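Local coordinates for protein beta-lactamase (Klebsiella pneumoniae, PDB 6M5H) that probably hydrolyses beta-lactam antibiotics to substituted beta-amino acids, as a plasmid-encoded class C serine beta-lactamase, at residues Ser36-Val41 with Gly341-Ala346; Asn45-Tyr50 with Val61-Leu66; Met190-Leu195 with Ser234-Arg239; Pro215-Met220 with Asn326-Tyr331; Ser175-Ile180 with Gly224-Gly229. The protein carries 1 engineered substitution. All blocks are in the same frame, centred on the assembly; numbering follows the deposited sequence.

Overall arrangement
Contact 1 pairs two neighbouring strands near one edge of the large antiparallel sheet and closes a loop of the chain within which all the other contacts lie. Contact 2 packs a turn on the edge strand; its centre is about 9 Å from that of contact 1, and Ser36 is hydrogen-bonded to Asn49. Contact 3 holds the start of helix 234-244, whose Ser234 is hydrogen-bonded to Ser36 of contact 1. Contact 4 lies where strand 328-335 begins. Contact 5 is across the centre of the chain, about 23 Å from contact 1 between centres; the side chain of Glu226 is about 10 Å from that of Ser71, to which AMP is covalently attached in another structure of this protein.

Contact 1 of 5, residues Ser36-Val41 with Gly341-Ala346; sequences SVAVTV and GIVMLA
Ser36 opens the pairing with a two-way exchange with Leu345: its N donates to Leu345 O at 2.9 Å, and Leu345 N returns a straighter bond to Ser36 O, also at 2.9 Å. The Ser36 hydroxyl turns to Ser234 and Asn49 instead. Val37 stands opposite Met344 as a non-hydrogen-bonded pair, where Val37 CA brings its hydrogen to Val343 O at 3.2 Å. Its CG1, anti to the backbone N (chi1 177°), rests against Ile342 CD1 at 4.0 Å, while the end of Met344 swings off toward Val358 and Ala359. Ala38 and Val343 repeat the reciprocal pair of hydrogen bonds; both donors lie in the carbonyl planes of their acceptors, and Ala38 CB meets Val343 CB at 4.2 Å. Val39 puts CG2 obliquely across Ile342 CG1 at 4.2 Å, on the same face as Val37. Thr40 closes the ladder, each of its backbone polar atoms bonded to Gly341. The methyl CG2 of Thr40 settles 3.6 Å from Gly341 N, because OG1 takes the position anti to the backbone N (chi1 -173°) and bonds to Asn45. The strand axes run 175° apart. The Val37, Val39, Ile342 and Met344 face packs on helix 352-365; the Ala38 and Val343 face, which also holds Ser36 and Thr40, packs on helix 234-244, the sheet-between-helices core expected of a class C beta-lactamase. Six backbone bonds thus satisfy the facing amides and carbonyls of a buried strand pair, and partners beyond it satisfy the Ser36 and Thr40 hydroxyls.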
# COMPACT_ATOMS: atom_id res chain seq x y z
N SER A 36 14.89 5.50 -4.00
CA SER A 36 14.37 6.12 -5.20
C SER A 36 13.17 6.95 -4.82
O SER A 36 12.33 6.50 -4.03
CB SER A 36 14.03 5.11 -6.27
OG SER A 36 13.58 5.80 -7.42
N VAL A 37 13.07 8.15 -5.38
CA VAL A 37 11.96 9.05 -5.14
C VAL A 37 11.38 9.42 -6.49
O VAL A 37 12.10 9.92 -7.37
CB VAL A 37 12.40 10.30 -4.38
CG1 VAL A 37 11.23 11.24 -4.22
CG2 VAL A 37 12.99 9.93 -3.04
N ALA A 38 10.08 9.19 -6.66
CA ALA A 38 9.39 9.48 -7.91
C ALA A 38 8.33 10.51 -7.61
O ALA A 38 7.61 10.38 -6.62
CB ALA A 38 8.78 8.19 -8.47
N VAL A 39 8.22 11.53 -8.46
CA VAL A 39 7.26 12.61 -8.27
C VAL A 39 6.52 12.79 -9.58
O VAL A 39 7.15 12.76 -10.65
CB VAL A 39 8.01 13.92 -7.92
CG1 VAL A 39 7.08 15.12 -7.97
CG2 VAL A 39 8.73 13.82 -6.60
N THR A 40 5.21 13.03 -9.50
CA THR A 40 4.42 13.43 -10.66
C THR A 40 3.74 14.75 -10.35
O THR A 40 3.23 14.95 -9.25
CB THR A 40 3.41 12.35 -11.08
OG1 THR A 40 2.77 12.74 -12.31
CG2 THR A 40 2.34 12.11 -10.05
N VAL A 41 3.81 15.68 -11.31
CA VAL A 41 3.10 16.96 -11.20
C VAL A 41 2.89 17.49 -12.61
O VAL A 41 3.75 17.33 -13.48
CB VAL A 41 3.82 17.95 -10.26
CG1 VAL A 41 5.25 18.23 -10.74
CG2 VAL A 41 3.01 19.22 -10.12
N GLY A 341 1.82 13.69 -6.87
CA GLY A 341 2.05 12.54 -6.01
C GLY A 341 3.51 12.24 -5.88
O GLY A 341 4.33 12.70 -6.68
N ILE A 342 3.81 11.45 -4.86
CA ILE A 342 5.19 11.09 -4.55
C ILE A 342 5.25 9.63 -4.11
O ILE A 342 4.36 9.13 -3.40
CB ILE A 342 5.81 12.02 -3.49
CG1 ILE A 342 7.29 11.72 -3.28
CG2 ILE A 342 5.00 12.01 -2.19
CD1 ILE A 342 8.03 12.74 -2.43
N VAL A 343 6.31 8.96 -4.54
CA VAL A 343 6.68 7.64 -4.07
C VAL A 343 8.09 7.75 -3.49
O VAL A 343 9.00 8.25 -4.16
CB VAL A 343 6.71 6.62 -5.22
CG1 VAL A 343 7.05 5.24 -4.70
CG2 VAL A 343 5.43 6.58 -6.02
N MET A 344 8.29 7.31 -2.25
CA MET A 344 9.62 7.30 -1.64
C MET A 344 9.93 5.87 -1.23
O MET A 344 9.24 5.33 -0.36
CB MET A 344 9.65 8.17 -0.39
CG MET A 344 9.45 9.64 -0.70
SD MET A 344 8.96 10.62 0.72
CE MET A 344 10.27 10.29 1.90
N LEU A 345 10.96 5.25 -1.83
CA LEU A 345 11.36 3.88 -1.54
C LEU A 345 12.77 3.89 -0.97
O LEU A 345 13.65 4.56 -1.50
CB LEU A 345 11.33 3.04 -2.80
CG LEU A 345 10.00 3.06 -3.57
CD1 LEU A 345 10.05 2.13 -4.76
CD2 LEU A 345 8.83 2.68 -2.67
N ALA A 346 12.98 3.13 0.09
CA ALA A 346 14.27 3.02 0.75
C ALA A 346 14.51 1.57 1.12
O ALA A 346 13.57 0.84 1.48
CB ALA A 346 14.37 3.83 2.02

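Contact 2 of 5, residues Asn45-Tyr50 with Val61-Leu66; sequences NYIYNY and VTENTL
Asn49 and Val61 cross at a slant, Asn49 CB lying 3.8 Å from Val61 CG1. The other methyl of Val61, CG2, reaches past toward the backbone and comes within 3.3 Å of Tyr50 O. Beyond Val61, the amide of Asn49 turns to Glu63: ND2 donates to Glu63 OE1 at 2.8 Å, but the N-H points well off the oxygen (119°), so the bond is weak. Amide and carboxylate planes stand about halfway between parallel and perpendicular, and the two side chains cross at about a right angle. The bend of the glutamate at its second torsion (chi2 -45°) brings the carboxylate back toward the strand, with Glu63 OE2 3.0 Å from Ile47 CG2, a tight approach.

A water gives a second link, donating to Asn49 OD1 at 2.8 Å and to Thr62 O at 2.7 Å. What sets these groups in place lies one shell out. Ser36, on the adjoining strand, also bonds to Asn49 OD1. The loop folds as a type I turn closed by Thr65 N to Thr62 O and braced by Thr62 N to Thr65 OG1 at 2.8 Å, and Thr62 OG1 accepts from Asn64 N to form an ST turn. The amide of Asn49 is therefore gripped mainly at its oxygen, and its contact with the glutamate is probably the softer half of a junction that joins the outermost strand to the loop after strand 58-60.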
# COMPACT_ATOMS: atom_id res chain seq x y z
N ASN A 45 6.59 13.35 -15.08
CA ASN A 45 7.13 12.40 -14.12
C ASN A 45 8.62 12.59 -13.95
O ASN A 45 9.33 12.91 -14.93
CB ASN A 45 6.81 10.97 -14.55
CG ASN A 45 5.34 10.73 -14.59
OD1 ASN A 45 4.59 11.29 -13.79
ND2 ASN A 45 4.90 9.89 -15.51
N TYR A 46 9.10 12.43 -12.72
CA TYR A 46 10.48 12.70 -12.34
C TYR A 46 10.94 11.59 -11.41
O TYR A 46 10.25 11.30 -10.43
CB TYR A 46 10.56 14.06 -11.64
CG TYR A 46 9.94 15.16 -12.45
CD1 TYR A 46 8.57 15.47 -12.34
CD2 TYR A 46 10.70 15.87 -13.37
CE1 TYR A 46 7.99 16.47 -13.13
CE2 TYR A 46 10.13 16.87 -14.17
CZ TYR A 46 8.80 17.17 -14.03
OH TYR A 46 8.26 18.14 -14.85
N ILE A 47 12.05 10.94 -11.74
CA ILE A 47 12.56 9.83 -10.94
C ILE A 47 13.97 10.16 -10.51
O ILE A 47 14.82 10.44 -11.36
CB ILE A 47 12.60 8.50 -11.73
CG1 ILE A 47 11.32 8.17 -12.52
CG2 ILE A 47 13.09 7.37 -10.82
CD1 ILE A 47 10.12 7.97 -11.69
N TYR A 48 14.24 10.10 -9.22
CA TYR A 48 15.56 10.41 -8.67
C TYR A 48 16.05 9.20 -7.88
O TYR A 48 15.36 8.72 -6.97
CB TYR A 48 15.47 11.65 -7.78
CG TYR A 48 14.89 12.83 -8.53
CD1 TYR A 48 15.63 13.47 -9.51
CD2 TYR A 48 13.61 13.25 -8.31
CE1 TYR A 48 15.09 14.54 -10.23
CE2 TYR A 48 13.07 14.33 -9.02
CZ TYR A 48 13.82 14.95 -9.97
OH TYR A 48 13.27 16.02 -10.68
N ASN A 49 17.23 8.72 -8.24
CA ASN A 49 17.83 7.56 -7.61
C ASN A 49 19.04 7.96 -6.80
O ASN A 49 19.82 8.82 -7.25
CB ASN A 49 18.20 6.53 -8.66
CG ASN A 49 17.00 6.08 -9.44
OD1 ASN A 49 15.93 5.85 -8.87
ND2 ASN A 49 17.14 5.97 -10.75
N TYR A 50 19.23 7.33 -5.66
CA TYR A 50 20.26 7.72 -4.71
C TYR A 50 20.93 6.48 -4.16
O TYR A 50 20.26 5.55 -3.70
CB TYR A 50 19.68 8.48 -3.51
CG TYR A 50 18.97 9.73 -3.87
CD1 TYR A 50 17.64 9.72 -4.25
CD2 TYR A 50 19.65 10.95 -3.85
CE1 TYR A 50 17.00 10.87 -4.60
CE2 TYR A 50 19.02 12.11 -4.21
CZ TYR A 50 17.69 12.06 -4.60
OH TYR A 50 17.01 13.19 -4.95
N VAL A 61 21.41 2.08 -7.01
CA VAL A 61 19.99 2.18 -7.34
C VAL A 61 19.89 2.72 -8.76
O VAL A 61 20.56 3.70 -9.11
CB VAL A 61 19.27 3.13 -6.36
CG1 VAL A 61 17.81 3.28 -6.74
CG2 VAL A 61 19.37 2.59 -4.94
N THR A 62 19.09 2.07 -9.59
CA THR A 62 18.83 2.47 -10.97
C THR A 62 17.33 2.54 -11.18
O THR A 62 16.53 2.22 -10.28
CB THR A 62 19.40 1.46 -12.00
OG1 THR A 62 18.54 0.32 -12.06
CG2 THR A 62 20.80 1.02 -11.66
N GLU A 63 16.93 2.88 -12.41
CA GLU A 63 15.52 2.92 -12.76
C GLU A 63 14.86 1.56 -12.59
O GLU A 63 13.64 1.50 -12.44
CB GLU A 63 15.39 3.37 -14.22
CG GLU A 63 15.82 4.80 -14.46
CD GLU A 63 15.29 5.79 -13.42
OE1 GLU A 63 15.93 6.80 -13.18
OE2 GLU A 63 14.18 5.57 -12.89
N ASN A 64 15.63 0.48 -12.61
CA ASN A 64 15.08 -0.86 -12.50
C ASN A 64 15.10 -1.44 -11.10
O ASN A 64 14.65 -2.56 -10.93
CB ASN A 64 15.80 -1.82 -13.45
CG ASN A 64 15.58 -1.46 -14.87
OD1 ASN A 64 14.49 -1.04 -15.25
ND2 ASN A 64 16.61 -1.63 -15.69
N THR A 65 15.63 -0.71 -10.11
CA THR A 65 15.76 -1.30 -8.78
C THR A 65 14.40 -1.61 -8.16
O THR A 65 13.52 -0.75 -8.12
CB THR A 65 16.55 -0.37 -7.85
OG1 THR A 65 17.83 -0.13 -8.44
CG2 THR A 65 16.72 -0.97 -6.46
N LEU A 66 14.26 -2.83 -7.67
CA LEU A 66 13.07 -3.30 -6.98
C LEU A 66 13.28 -3.16 -5.48
O LEU A 66 14.30 -3.59 -4.92
CB LEU A 66 12.82 -4.77 -7.31
CG LEU A 66 12.53 -5.07 -8.79
CD1 LEU A 66 12.70 -6.55 -9.10
CD2 LEU A 66 11.18 -4.59 -9.20
O HOH W 1 14.32 3.62 -9.53

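Contact 3 of 5, residues Met190-Leu195 with Ser234-Arg239; sequences MHHSYL and SSDLLR
The Asp236 carboxylate meets His192 and Ser193 at one oxygen from two sides. Ser193 OG donates to the anti lone pair of OD2 at 2.7 Å, while His192 N comes in on the syn side, 19° out of the carboxylate plane, at 2.8 Å, with its N-H bond bent (140°). The imidazole of His192 stays off to one side, with Asp236 OD1 oblique to it, and its CB is the part that touches. At the other oxygen a water donates to OD1 at 2.7 Å and takes the N-H of His191 at 2.9 Å, so both oxygens are tied to the same turn.

Met190 runs beside the acid, its CB 3.5 Å from Asp236 OD2, and the chain then follows the helix. A turn at the last torsion (chi3 71°) lays CE near the backbone, 3.5 Å from Asp236 O, and also against Leu237 CD2 at 4.2 Å. Phe76 of helix 72-86 packs on both Met190 and Leu237. The hydroxyl of Ser193 has a further hydrogen bond to Thr232 OG1, which helps fix its rotation, and Thr233 OG1 bonds to Asp236 N in the first turn of the helix.

Two direct donors and a water hold the buried carboxylate near the start of helix 234-244. This setting would probably stabilise a negative charge, and it fastens that helix to the turn that follows helix 176-187.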
# COMPACT_ATOMS: atom_id res chain seq x y z
N MET A 190 2.00 -2.35 -14.99
CA MET A 190 3.07 -2.35 -14.00
C MET A 190 3.88 -3.62 -14.21
O MET A 190 3.68 -4.64 -13.55
CB MET A 190 2.49 -2.23 -12.59
CG MET A 190 1.83 -0.90 -12.35
SD MET A 190 0.92 -0.80 -10.80
CE MET A 190 2.24 -0.78 -9.61
N HIS A 191 4.78 -3.55 -15.18
CA HIS A 191 5.51 -4.71 -15.67
C HIS A 191 6.73 -5.04 -14.83
O HIS A 191 7.32 -6.11 -15.03
CB HIS A 191 5.91 -4.51 -17.14
CG HIS A 191 4.76 -4.13 -18.03
ND1 HIS A 191 3.65 -4.92 -18.18
CD2 HIS A 191 4.53 -3.02 -18.78
CE1 HIS A 191 2.80 -4.34 -19.01
NE2 HIS A 191 3.31 -3.18 -19.39
N HIS A 192 7.14 -4.17 -13.92
CA HIS A 192 8.26 -4.38 -13.02
C HIS A 192 7.77 -4.43 -11.59
O HIS A 192 8.42 -3.91 -10.68
CB HIS A 192 9.30 -3.27 -13.15
CG HIS A 192 9.98 -3.21 -14.48
ND1 HIS A 192 11.34 -3.40 -14.60
CD2 HIS A 192 9.51 -2.95 -15.72
CE1 HIS A 192 11.67 -3.28 -15.88
NE2 HIS A 192 10.58 -2.99 -16.57
N SER A 193 6.62 -5.07 -11.39
CA SER A 193 6.04 -5.24 -10.06
C SER A 193 5.70 -6.70 -9.88
O SER A 193 5.13 -7.31 -10.80
CB SER A 193 4.76 -4.41 -9.98
OG SER A 193 5.02 -3.02 -10.13
N TYR A 194 6.05 -7.27 -8.73
CA TYR A 194 5.97 -8.70 -8.56
C TYR A 194 5.60 -9.05 -7.14
O TYR A 194 5.98 -8.35 -6.20
CB TYR A 194 7.35 -9.34 -8.79
CG TYR A 194 8.00 -8.91 -10.07
CD1 TYR A 194 7.66 -9.52 -11.26
CD2 TYR A 194 8.96 -7.90 -10.10
CE1 TYR A 194 8.25 -9.14 -12.46
CE2 TYR A 194 9.56 -7.52 -11.31
CZ TYR A 194 9.20 -8.14 -12.47
OH TYR A 194 9.82 -7.74 -13.65
N LEU A 195 4.95 -10.20 -6.99
CA LEU A 195 4.92 -10.90 -5.71
C LEU A 195 6.08 -11.86 -5.56
O LEU A 195 6.59 -12.04 -4.45
CB LEU A 195 3.61 -11.68 -5.58
CG LEU A 195 2.34 -10.83 -5.49
CD1 LEU A 195 1.09 -11.68 -5.64
CD2 LEU A 195 2.32 -10.04 -4.20
N SER A 234 10.07 2.43 -8.23
CA SER A 234 9.41 3.71 -8.03
C SER A 234 8.64 4.13 -9.26
O SER A 234 7.58 4.75 -9.14
CB SER A 234 10.42 4.77 -7.63
OG SER A 234 11.35 4.97 -8.67
N SER A 235 9.15 3.81 -10.46
CA SER A 235 8.44 4.16 -11.69
C SER A 235 7.11 3.44 -11.80
O SER A 235 6.10 4.03 -12.22
CB SER A 235 9.33 3.83 -12.89
OG SER A 235 10.47 4.69 -12.92
N ASP A 236 7.09 2.14 -11.48
CA ASP A 236 5.81 1.44 -11.52
C ASP A 236 4.83 2.00 -10.51
O ASP A 236 3.63 2.15 -10.82
CB ASP A 236 5.99 -0.07 -11.28
CG ASP A 236 6.19 -0.86 -12.55
OD1 ASP A 236 6.61 -0.29 -13.56
OD2 ASP A 236 5.99 -2.08 -12.49
N LEU A 237 5.30 2.31 -9.31
CA LEU A 237 4.39 2.91 -8.33
C LEU A 237 3.95 4.30 -8.73
O LEU A 237 2.82 4.70 -8.42
CB LEU A 237 5.00 2.91 -6.92
CG LEU A 237 5.07 1.54 -6.27
CD1 LEU A 237 5.81 1.67 -4.97
CD2 LEU A 237 3.67 0.96 -6.07
N LEU A 238 4.79 5.04 -9.45
CA LEU A 238 4.33 6.34 -9.92
C LEU A 238 3.25 6.19 -10.97
O LEU A 238 2.28 6.95 -11.00
CB LEU A 238 5.50 7.17 -10.42
CG LEU A 238 5.17 8.65 -10.60
CD1 LEU A 238 4.94 9.35 -9.27
CD2 LEU A 238 6.28 9.34 -11.39
N ARG A 239 3.37 5.18 -11.83
CA ARG A 239 2.30 4.87 -12.77
C ARG A 239 1.01 4.52 -12.02
O ARG A 239 -0.08 4.96 -12.38
CB ARG A 239 2.72 3.72 -13.68
CG ARG A 239 1.69 3.43 -14.73
CD ARG A 239 2.09 2.37 -15.75
NE ARG A 239 0.95 2.02 -16.57
CZ ARG A 239 0.57 2.68 -17.65
NH1 ARG A 239 1.31 3.70 -18.09
NH2 ARG A 239 -0.51 2.31 -18.32
O HOH W 2 6.64 -1.52 -15.98

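Contact 4 of 5, residues Pro215-Met220 with Asn326-Tyr331; sequences PVHVNM and NGFGAY
Val216 O and Gly327 N share a water, the one polar link between these segments, and a weak one: the water donates to Val216 O at 3.3 Å and accepts from Gly327 N at 3.2 Å. It sits in the plane of the Phe328 ring, at that ring's edge. Apolar packing carries the rest. In Val216 a chi1 of -66° sets CG1 anti to the carbonyl carbon and leaves CG2 between that carbon and the backbone N. CG2 lies against the loop, 3.8 Å from Gly327 CA; with no side chain on Gly327, it can come right up to the backbone.

Further along, the ring of Phe328 presents CE1 to Val216 O at 4.1 Å. Its edge also meets that of His217, with CD2 of the imidazole 4.4 Å from Phe328 CE1, a loose edge-to-edge touch. His217 is held chiefly by others: NE2 bonds to Ala206 O, and its ring stacks with Tyr205 and Trp207. Val216 pairs with Gly208 in a two-strand ladder, and Gly327 bonds to the backbone of neighbouring Tyr209, so the second segment docks on the same small sheet.

Here the short connection between strands 317-325 and 328-335 leans on the polypeptide just ahead of Glu221. The arrangement is consistent with the omega loop of class C enzymes bordering the active-site strand: Ser324, which binds AMP in another structure of this protein, is about 6 Å from Phe328 between side chains.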
# COMPACT_ATOMS: atom_id res chain seq x y z
N PRO A 215 21.94 -7.54 5.64
CA PRO A 215 21.14 -7.60 4.42
C PRO A 215 20.05 -8.65 4.54
O PRO A 215 20.33 -9.80 4.90
CB PRO A 215 22.15 -8.00 3.34
CG PRO A 215 23.20 -8.80 4.12
CD PRO A 215 23.30 -8.10 5.45
N VAL A 216 18.80 -8.27 4.26
CA VAL A 216 17.66 -9.16 4.42
C VAL A 216 16.66 -8.94 3.29
O VAL A 216 16.56 -7.85 2.73
CB VAL A 216 16.96 -8.96 5.78
CG1 VAL A 216 17.88 -9.38 6.92
CG2 VAL A 216 16.52 -7.52 5.96
N HIS A 217 15.90 -10.00 3.01
CA HIS A 217 14.71 -9.95 2.18
C HIS A 217 13.56 -10.52 2.98
O HIS A 217 13.74 -11.37 3.87
CB HIS A 217 14.89 -10.76 0.91
CG HIS A 217 15.65 -10.04 -0.14
ND1 HIS A 217 16.34 -10.68 -1.14
CD2 HIS A 217 15.78 -8.71 -0.40
CE1 HIS A 217 16.88 -9.80 -1.95
NE2 HIS A 217 16.58 -8.59 -1.51
N VAL A 218 12.36 -10.05 2.67
CA VAL A 218 11.17 -10.46 3.41
C VAL A 218 10.90 -11.95 3.20
O VAL A 218 11.02 -12.49 2.10
CB VAL A 218 9.97 -9.58 3.01
CG1 VAL A 218 9.60 -9.77 1.55
CG2 VAL A 218 8.76 -9.84 3.90
N ASN A 219 10.51 -12.62 4.27
CA ASN A 219 10.13 -14.02 4.19
C ASN A 219 8.63 -14.09 3.97
O ASN A 219 7.86 -13.59 4.78
CB ASN A 219 10.52 -14.73 5.48
CG ASN A 219 12.04 -14.79 5.68
OD1 ASN A 219 12.80 -14.98 4.72
ND2 ASN A 219 12.48 -14.61 6.93
N MET A 220 8.22 -14.70 2.88
CA MET A 220 6.81 -14.75 2.51
C MET A 220 6.15 -15.92 3.22
O MET A 220 6.54 -17.07 3.03
CB MET A 220 6.66 -14.89 1.00
CG MET A 220 7.25 -13.71 0.22
SD MET A 220 6.59 -12.12 0.74
CE MET A 220 4.82 -12.40 0.66
N ASN A 326 11.31 -5.63 7.36
CA ASN A 326 12.45 -5.51 8.26
C ASN A 326 13.59 -4.74 7.62
O ASN A 326 14.38 -4.11 8.34
CB ASN A 326 12.93 -6.87 8.75
CG ASN A 326 12.01 -7.48 9.75
OD1 ASN A 326 11.13 -6.82 10.29
ND2 ASN A 326 12.21 -8.76 10.03
N GLY A 327 13.71 -4.79 6.30
CA GLY A 327 14.79 -4.12 5.62
C GLY A 327 14.44 -2.92 4.76
O GLY A 327 15.33 -2.38 4.11
N PHE A 328 13.17 -2.49 4.71
CA PHE A 328 12.72 -1.49 3.75
C PHE A 328 11.70 -0.56 4.38
O PHE A 328 10.93 -0.93 5.26
CB PHE A 328 12.06 -2.15 2.54
CG PHE A 328 13.03 -2.90 1.62
CD1 PHE A 328 13.44 -4.19 1.90
CD2 PHE A 328 13.47 -2.31 0.46
CE1 PHE A 328 14.25 -4.87 1.01
CE2 PHE A 328 14.32 -2.99 -0.42
CZ PHE A 328 14.72 -4.26 -0.12
N GLY A 329 11.67 0.65 3.84
CA GLY A 329 10.70 1.65 4.22
C GLY A 329 10.20 2.43 3.03
O GLY A 329 11.01 3.04 2.33
N ALA A 330 8.89 2.41 2.82
CA ALA A 330 8.24 3.01 1.67
C ALA A 330 7.12 3.94 2.11
O ALA A 330 6.54 3.80 3.20
CB ALA A 330 7.68 1.92 0.75
N TYR A 331 6.77 4.86 1.21
CA TYR A 331 5.65 5.75 1.43
C TYR A 331 5.14 6.23 0.09
O TYR A 331 5.94 6.49 -0.82
CB TYR A 331 6.04 6.95 2.28
CG TYR A 331 4.93 7.90 2.62
CD1 TYR A 331 3.84 7.50 3.36
CD2 TYR A 331 4.99 9.23 2.25
CE1 TYR A 331 2.84 8.38 3.71
CE2 TYR A 331 3.98 10.12 2.60
CZ TYR A 331 2.90 9.70 3.31
OH TYR A 331 1.93 10.60 3.66
O HOH W 3 13.64 -7.02 4.01

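Contact 5 of 5, residues Ser175-Ile180 with Gly224-Gly229; sequences SYEDAI and GNEAYG
Helix 176-180 and helix 224-228 pass at 48°, their axes 10.5 Å apart at closest approach, with Glu177 and Asn225 bringing the nearest CA atoms together. That wide spacing leaves the side chains of Tyr176 and Glu226 to fill the gap. Tyr176 extends across with CG anti to the backbone N (chi1 -176°), and Glu226 lays its bent chain over the ring: CG stands 3.5 Å from the Tyr176 centroid, almost on the normal, a CH-pi contact. The carboxylate lies nearly parallel to the ring, stacked toward the CB end of the tyrosine. Ile180 CG1 covers the opposite face, and at the edge a water accepts from Tyr176 OH at 2.6 Å and donates to Asn225 O at 2.8 Å.

Beside the ring, Asn225 ND2 sends a straight bond (169°) to Glu177 OE2 at 2.9 Å, meeting the anti lone pair with the acceptor in the amide plane. Glu177 OE2 also comes to 4.5 Å from Glu226 OE1; a water donating to Glu226 OE2 at 2.6 Å, and only weakly to Glu177 OE2, probably eases this meeting of like charges. Ser175 N-caps its helix, OG accepting from Asp178 N.

Around the pair, Tyr176 packs on Ala77 and Leu80 of helix 72-86 and on Ala169 of helix 158-171. Asn225 touches Leu195, just past strand 193-194, and Ala227 O bonds to Lys74 NZ, in what is probably the SxxK motif that begins with Ser71.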
# COMPACT_ATOMS: atom_id res chain seq x y z
N SER A 175 -6.38 -17.87 -7.94
CA SER A 175 -5.60 -17.62 -6.75
C SER A 175 -5.23 -16.13 -6.66
O SER A 175 -5.25 -15.41 -7.65
CB SER A 175 -4.32 -18.44 -6.76
OG SER A 175 -3.45 -17.92 -7.75
N TYR A 176 -4.88 -15.68 -5.45
CA TYR A 176 -4.50 -14.27 -5.28
C TYR A 176 -3.26 -13.94 -6.12
O TYR A 176 -3.19 -12.87 -6.76
CB TYR A 176 -4.26 -13.95 -3.80
CG TYR A 176 -3.95 -12.49 -3.60
CD1 TYR A 176 -4.96 -11.53 -3.67
CD2 TYR A 176 -2.65 -12.06 -3.39
CE1 TYR A 176 -4.68 -10.18 -3.51
CE2 TYR A 176 -2.35 -10.70 -3.20
CZ TYR A 176 -3.38 -9.76 -3.28
OH TYR A 176 -3.18 -8.41 -3.14
N GLU A 177 -2.31 -14.86 -6.17
CA GLU A 177 -1.08 -14.63 -6.91
C GLU A 177 -1.36 -14.46 -8.40
O GLU A 177 -0.82 -13.56 -9.04
CB GLU A 177 -0.14 -15.80 -6.64
CG GLU A 177 0.21 -16.01 -5.14
CD GLU A 177 -0.98 -16.35 -4.17
OE1 GLU A 177 -1.82 -17.23 -4.54
OE2 GLU A 177 -1.09 -15.75 -3.03
N ASP A 178 -2.23 -15.31 -8.95
CA ASP A 178 -2.64 -15.15 -10.34
C ASP A 178 -3.41 -13.85 -10.52
O ASP A 178 -3.19 -13.11 -11.48
CB ASP A 178 -3.55 -16.32 -10.73
CG ASP A 178 -2.81 -17.46 -11.36
OD1 ASP A 178 -1.57 -17.40 -11.52
OD2 ASP A 178 -3.52 -18.43 -11.70
N ALA A 179 -4.33 -13.57 -9.60
CA ALA A 179 -5.11 -12.35 -9.74
C ALA A 179 -4.20 -11.13 -9.84
O ALA A 179 -4.43 -10.24 -10.67
CB ALA A 179 -6.04 -12.18 -8.54
N ILE A 180 -3.17 -11.07 -9.01
CA ILE A 180 -2.28 -9.92 -8.98
C ILE A 180 -1.32 -9.91 -10.15
O ILE A 180 -1.19 -8.89 -10.84
CB ILE A 180 -1.55 -9.85 -7.63
CG1 ILE A 180 -2.57 -9.61 -6.49
CG2 ILE A 180 -0.43 -8.81 -7.67
CD1 ILE A 180 -3.41 -8.36 -6.64
N GLY A 224 0.71 -13.78 3.00
CA GLY A 224 1.67 -12.68 2.98
C GLY A 224 1.64 -11.88 1.69
O GLY A 224 1.96 -10.68 1.69
N ASN A 225 1.26 -12.51 0.59
CA ASN A 225 1.20 -11.76 -0.66
C ASN A 225 0.25 -10.58 -0.54
O ASN A 225 0.56 -9.47 -0.98
CB ASN A 225 0.78 -12.66 -1.81
CG ASN A 225 1.91 -13.49 -2.34
OD1 ASN A 225 3.09 -13.11 -2.24
ND2 ASN A 225 1.57 -14.63 -2.91
N GLU A 226 -0.91 -10.82 0.06
CA GLU A 226 -1.93 -9.80 0.25
C GLU A 226 -1.43 -8.66 1.12
O GLU A 226 -1.72 -7.50 0.84
CB GLU A 226 -3.16 -10.44 0.91
CG GLU A 226 -3.98 -11.39 0.05
CD GLU A 226 -3.50 -12.81 -0.02
OE1 GLU A 226 -2.39 -13.16 0.37
OE2 GLU A 226 -4.36 -13.64 -0.48
N ALA A 227 -0.73 -8.98 2.21
CA ALA A 227 -0.42 -8.01 3.24
C ALA A 227 0.90 -7.31 3.01
O ALA A 227 1.02 -6.15 3.39
CB ALA A 227 -0.42 -8.71 4.61
N TYR A 228 1.90 -7.96 2.41
CA TYR A 228 3.24 -7.38 2.37
C TYR A 228 4.08 -7.93 1.22
O TYR A 228 5.31 -7.77 1.27
CB TYR A 228 3.97 -7.56 3.71
CG TYR A 228 4.03 -9.00 4.18
CD1 TYR A 228 4.95 -9.89 3.65
CD2 TYR A 228 3.14 -9.47 5.14
CE1 TYR A 228 5.00 -11.21 4.06
CE2 TYR A 228 3.19 -10.81 5.56
CZ TYR A 228 4.13 -11.66 4.99
OH TYR A 228 4.19 -13.01 5.34
N GLY A 229 3.51 -8.51 0.19
CA GLY A 229 4.34 -9.23 -0.78
C GLY A 229 4.91 -8.49 -1.97
O GLY A 229 5.70 -9.09 -2.70
O HOH W 4 -0.75 -7.55 -2.55
O HOH W 5 -3.78 -16.10 -0.87